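Local coordinates for PnpC (Pseudomonas putida, PDB 3N9T), which probably cleaves the aromatic ring of hydroxyquinol between neighbouring hydroxyl-bearing carbons, as an iron(III)-dependent intradiol dioxygenase, at residues W214-L219 with P241-D246. Numbering follows the deposited sequence.
Sequences WRPAHL and PYLDSD. With FE (Fe (III) ion), chain D.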
ATOM      1  N   TRP A 214      12.734  -9.634  16.154  1.00 18.12           N
ATOM      2  CA  TRP A 214      14.050  -9.215  16.684  1.00 18.84           C
ATOM      3  C   TRP A 214      14.980  -8.645  15.639  1.00 18.67           C
ATOM      4  O   TRP A 214      15.115  -9.180  14.521  1.00 18.36           O
ATOM      5  CB  TRP A 214      14.799 -10.329  17.429  1.00 19.05           C
ATOM      6  CG  TRP A 214      14.136 -10.763  18.686  1.00 20.18           C
ATOM      7  CD1 TRP A 214      13.151 -11.691  18.797  1.00 24.59           C
ATOM      8  CD2 TRP A 214      14.379 -10.277  20.004  1.00 23.12           C
ATOM      9  NE1 TRP A 214      12.763 -11.817  20.108  1.00 26.27           N
ATOM     10  CE2 TRP A 214      13.507 -10.972  20.875  1.00 25.40           C
ATOM     11  CE3 TRP A 214      15.289  -9.363  20.556  1.00 25.05           C
ATOM     12  CZ2 TRP A 214      13.516 -10.783  22.249  1.00 26.19           C
ATOM     13  CZ3 TRP A 214      15.279  -9.167  21.917  1.00 23.89           C
ATOM     14  CH2 TRP A 214      14.367  -9.832  22.748  1.00 25.55           C
ATOM     15  N   ARG A 215      15.705  -7.619  16.056  1.00 17.68           N
ATOM     16  CA  ARG A 215      16.962  -7.286  15.399  1.00 17.26           C
ATOM     17  C   ARG A 215      18.198  -7.863  16.089  1.00 16.08           C
ATOM     18  O   ARG A 215      18.291  -7.806  17.315  1.00 15.79           O
ATOM     19  CB  ARG A 215      17.103  -5.811  15.314  1.00 17.34           C
ATOM     20  CG  ARG A 215      15.840  -5.223  14.655  1.00 20.79           C
ATOM     21  CD  ARG A 215      16.188  -4.172  13.659  1.00 21.58           C
ATOM     22  NE  ARG A 215      17.160  -4.626  12.681  1.00 18.55           N
ATOM     23  CZ  ARG A 215      18.021  -3.809  12.110  1.00 21.00           C
ATOM     24  NH1 ARG A 215      17.989  -2.526  12.410  1.00 21.48           N
ATOM     25  NH2 ARG A 215      18.893  -4.249  11.225  1.00 17.00           N
ATOM     26  N   PRO A 216      19.144  -8.400  15.306  1.00 15.09           N
ATOM     27  CA  PRO A 216      20.445  -8.709  15.923  1.00 15.39           C
ATOM     28  C   PRO A 216      21.129  -7.467  16.484  1.00 15.77           C
ATOM     29  O   PRO A 216      20.948  -6.368  15.962  1.00 14.58           O
ATOM     30  CB  PRO A 216      21.292  -9.248  14.769  1.00 14.63           C
ATOM     31  CG  PRO A 216      20.603  -8.771  13.519  1.00 13.34           C
ATOM     32  CD  PRO A 216      19.169  -8.506  13.827  1.00 14.36           C
ATOM     33  N   ALA A 217      21.948  -7.673  17.521  1.00 14.89           N
ATOM     34  CA  ALA A 217      22.726  -6.595  18.151  1.00 15.02           C
ATOM     35  C   ALA A 217      23.590  -5.832  17.147  1.00 14.13           C
ATOM     36  O   ALA A 217      24.192  -6.423  16.258  1.00 13.59           O
ATOM     37  CB  ALA A 217      23.582  -7.179  19.316  1.00 13.69           C
ATOM     38  N   HIS A 218      23.573  -4.503  17.231  1.00 14.97           N
ATOM     39  CA  HIS A 218      24.361  -3.699  16.299  1.00 16.37           C
ATOM     40  C   HIS A 218      24.763  -2.369  16.841  1.00 16.30           C
ATOM     41  O   HIS A 218      24.099  -1.839  17.735  1.00 14.56           O
ATOM     42  CB  HIS A 218      23.609  -3.444  14.992  1.00 16.37           C
ATOM     43  CG  HIS A 218      22.241  -2.834  15.177  1.00 19.93           C
ATOM     44  ND1 HIS A 218      21.128  -3.588  15.462  1.00 16.10           N
ATOM     45  CD2 HIS A 218      21.811  -1.548  15.088  1.00 20.24           C
ATOM     46  CE1 HIS A 218      20.071  -2.782  15.564  1.00 22.76           C
ATOM     47  NE2 HIS A 218      20.459  -1.538  15.351  1.00 26.90           N
ATOM     48  N   LEU A 219      25.751  -1.774  16.154  1.00 15.62           N
ATOM     49  CA  LEU A 219      26.158  -0.406  16.438  1.00 16.23           C
ATOM     50  C   LEU A 219      25.944   0.375  15.125  1.00 17.06           C
ATOM     51  O   LEU A 219      26.357  -0.113  14.064  1.00 15.18           O
ATOM     52  CB  LEU A 219      27.639  -0.405  16.889  1.00 15.75           C
ATOM     53  CG  LEU A 219      28.339   0.932  17.246  1.00 19.21           C
ATOM     54  CD1 LEU A 219      27.557   1.771  18.338  1.00 17.49           C
ATOM     55  CD2 LEU A 219      29.768   0.641  17.722  1.00 17.13           C
ATOM     56  N   PRO A 241      22.232 -14.434  17.863  1.00 18.65           N
ATOM     57  CA  PRO A 241      21.410 -15.544  17.361  1.00 19.44           C
ATOM     58  C   PRO A 241      20.401 -15.155  16.254  1.00 19.17           C
ATOM     59  O   PRO A 241      19.784 -16.027  15.674  1.00 19.11           O
ATOM     60  CB  PRO A 241      20.661 -16.008  18.607  1.00 19.75           C
ATOM     61  CG  PRO A 241      20.591 -14.758  19.503  1.00 21.01           C
ATOM     62  CD  PRO A 241      21.854 -14.005  19.212  1.00 19.73           C
ATOM     63  N   TYR A 242      20.311 -13.869  15.899  1.00 18.74           N
ATOM     64  CA  TYR A 242      19.296 -13.378  14.948  1.00 18.99           C
ATOM     65  C   TYR A 242      19.905 -12.845  13.662  1.00 20.64           C
ATOM     66  O   TYR A 242      19.192 -12.309  12.811  1.00 21.07           O
ATOM     67  CB  TYR A 242      18.470 -12.276  15.592  1.00 17.78           C
ATOM     68  CG  TYR A 242      17.652 -12.760  16.759  1.00 18.22           C
ATOM     69  CD1 TYR A 242      16.660 -13.760  16.596  1.00 16.47           C
ATOM     70  CD2 TYR A 242      17.857 -12.228  18.038  1.00 20.70           C
ATOM     71  CE1 TYR A 242      15.909 -14.211  17.659  1.00 19.57           C
ATOM     72  CE2 TYR A 242      17.138 -12.720  19.127  1.00 19.92           C
ATOM     73  CZ  TYR A 242      16.165 -13.681  18.934  1.00 20.37           C
ATOM     74  OH  TYR A 242      15.424 -14.083  20.044  1.00 21.21           O
ATOM     75  N   LEU A 243      21.218 -13.028  13.517  1.00 20.84           N
ATOM     76  CA  LEU A 243      21.998 -12.550  12.375  1.00 21.27           C
ATOM     77  C   LEU A 243      21.447 -12.999  11.047  1.00 21.43           C
ATOM     78  O   LEU A 243      21.493 -12.243  10.062  1.00 20.20           O
ATOM     79  CB  LEU A 243      23.452 -13.037  12.513  1.00 22.72           C
ATOM     80  CG  LEU A 243      24.675 -12.169  12.185  1.00 25.58           C
ATOM     81  CD1 LEU A 243      24.535 -10.663  12.620  1.00 19.35           C
ATOM     82  CD2 LEU A 243      25.918 -12.821  12.814  1.00 27.36           C
ATOM     83  N   ASP A 244      20.902 -14.215  11.007  1.00 19.23           N
ATOM     84  CA  ASP A 244      20.395 -14.795   9.762  1.00 21.65           C
ATOM     85  C   ASP A 244      18.907 -14.540   9.631  1.00 20.17           C
ATOM     86  O   ASP A 244      18.316 -14.990   8.692  1.00 20.78           O
ATOM     87  CB  ASP A 244      20.662 -16.343   9.666  1.00 22.71           C
ATOM     88  CG  ASP A 244      22.173 -16.669   9.591  1.00 32.21           C
ATOM     89  OD1 ASP A 244      22.869 -16.066   8.722  1.00 40.97           O
ATOM     90  OD2 ASP A 244      22.703 -17.501  10.393  1.00 38.71           O
ATOM     91  N   SER A 245      18.296 -13.860  10.598  1.00 17.22           N
ATOM     92  CA  SER A 245      16.862 -13.730  10.588  1.00 17.28           C
ATOM     93  C   SER A 245      16.423 -12.300  11.025  1.00 15.90           C
ATOM     94  O   SER A 245      15.380 -12.136  11.604  1.00 14.37           O
ATOM     95  CB  SER A 245      16.231 -14.869  11.473  1.00 15.97           C
ATOM     96  OG  SER A 245      16.521 -14.604  12.831  1.00 19.96           O
ATOM     97  N   ASP A 246      17.265 -11.286  10.723  1.00 15.26           N
ATOM     98  CA  ASP A 246      16.978  -9.893  11.028  1.00 15.31           C
ATOM     99  C   ASP A 246      15.598  -9.560  10.515  1.00 15.25           C
ATOM    100  O   ASP A 246      15.327  -9.707   9.291  1.00 16.84           O
ATOM    101  CB  ASP A 246      18.034  -8.980  10.362  1.00 13.99           C
ATOM    102  CG  ASP A 246      17.859  -7.474  10.724  1.00 17.31           C
ATOM    103  OD1 ASP A 246      16.939  -7.083  11.501  1.00 15.64           O
ATOM    104  OD2 ASP A 246      18.644  -6.660  10.223  1.00 16.54           O
TER
HETATM  105 FE    FE D 292      19.404   0.105  15.631  1.00 40.62          FE
HETATM  106  O   HOH W   1      18.005   1.102  14.383  1.00 41.05           O
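Beside the ferric iron site of this intradiol dioxygenase, R215 on the strand that carries the metal ligand H218 pairs with D246 of the loop 241-246. The guanidinium presents its NE edge, and two hydrogen bonds make one bidentate salt bridge: R215 NE to D246 OD1 at 2.7 Å and R215 NH2 to D246 OD2 at 2.6 Å, with the guanidinium and carboxylate planes only 4° apart. Bends at chi2 and chi3 turn the arginine's end toward the acid. The backbone N-H of V248 also donates to OD1 and that of G250 to OD2, which helps hold the carboxylate's rotation. With an alanine at R215, the buried D246 carboxylate would probably be left without its countercharge beside the iron site. P216 lies against the same acid, its CD 3.5 Å from D246 OD1, while its CB meets L243 CD1. Farther out, the five-membered ring of W214 and the phenol of Y242 form an offset stack, planes 2° apart and centroids 4.3 Å apart; W214 CB sits over the centre of the Y242 ring in a CH-pi contact. On the iron side, P216 O accepts a nearly straight 2.8 Å bond from H218 ND1, orienting the imidazole whose NE2 binds iron at 2.0 Å. Y160, Y194 and H220 complete the protein ligands, the two-tyrosine, two-histidine set characteristic of intradiol dioxygenases.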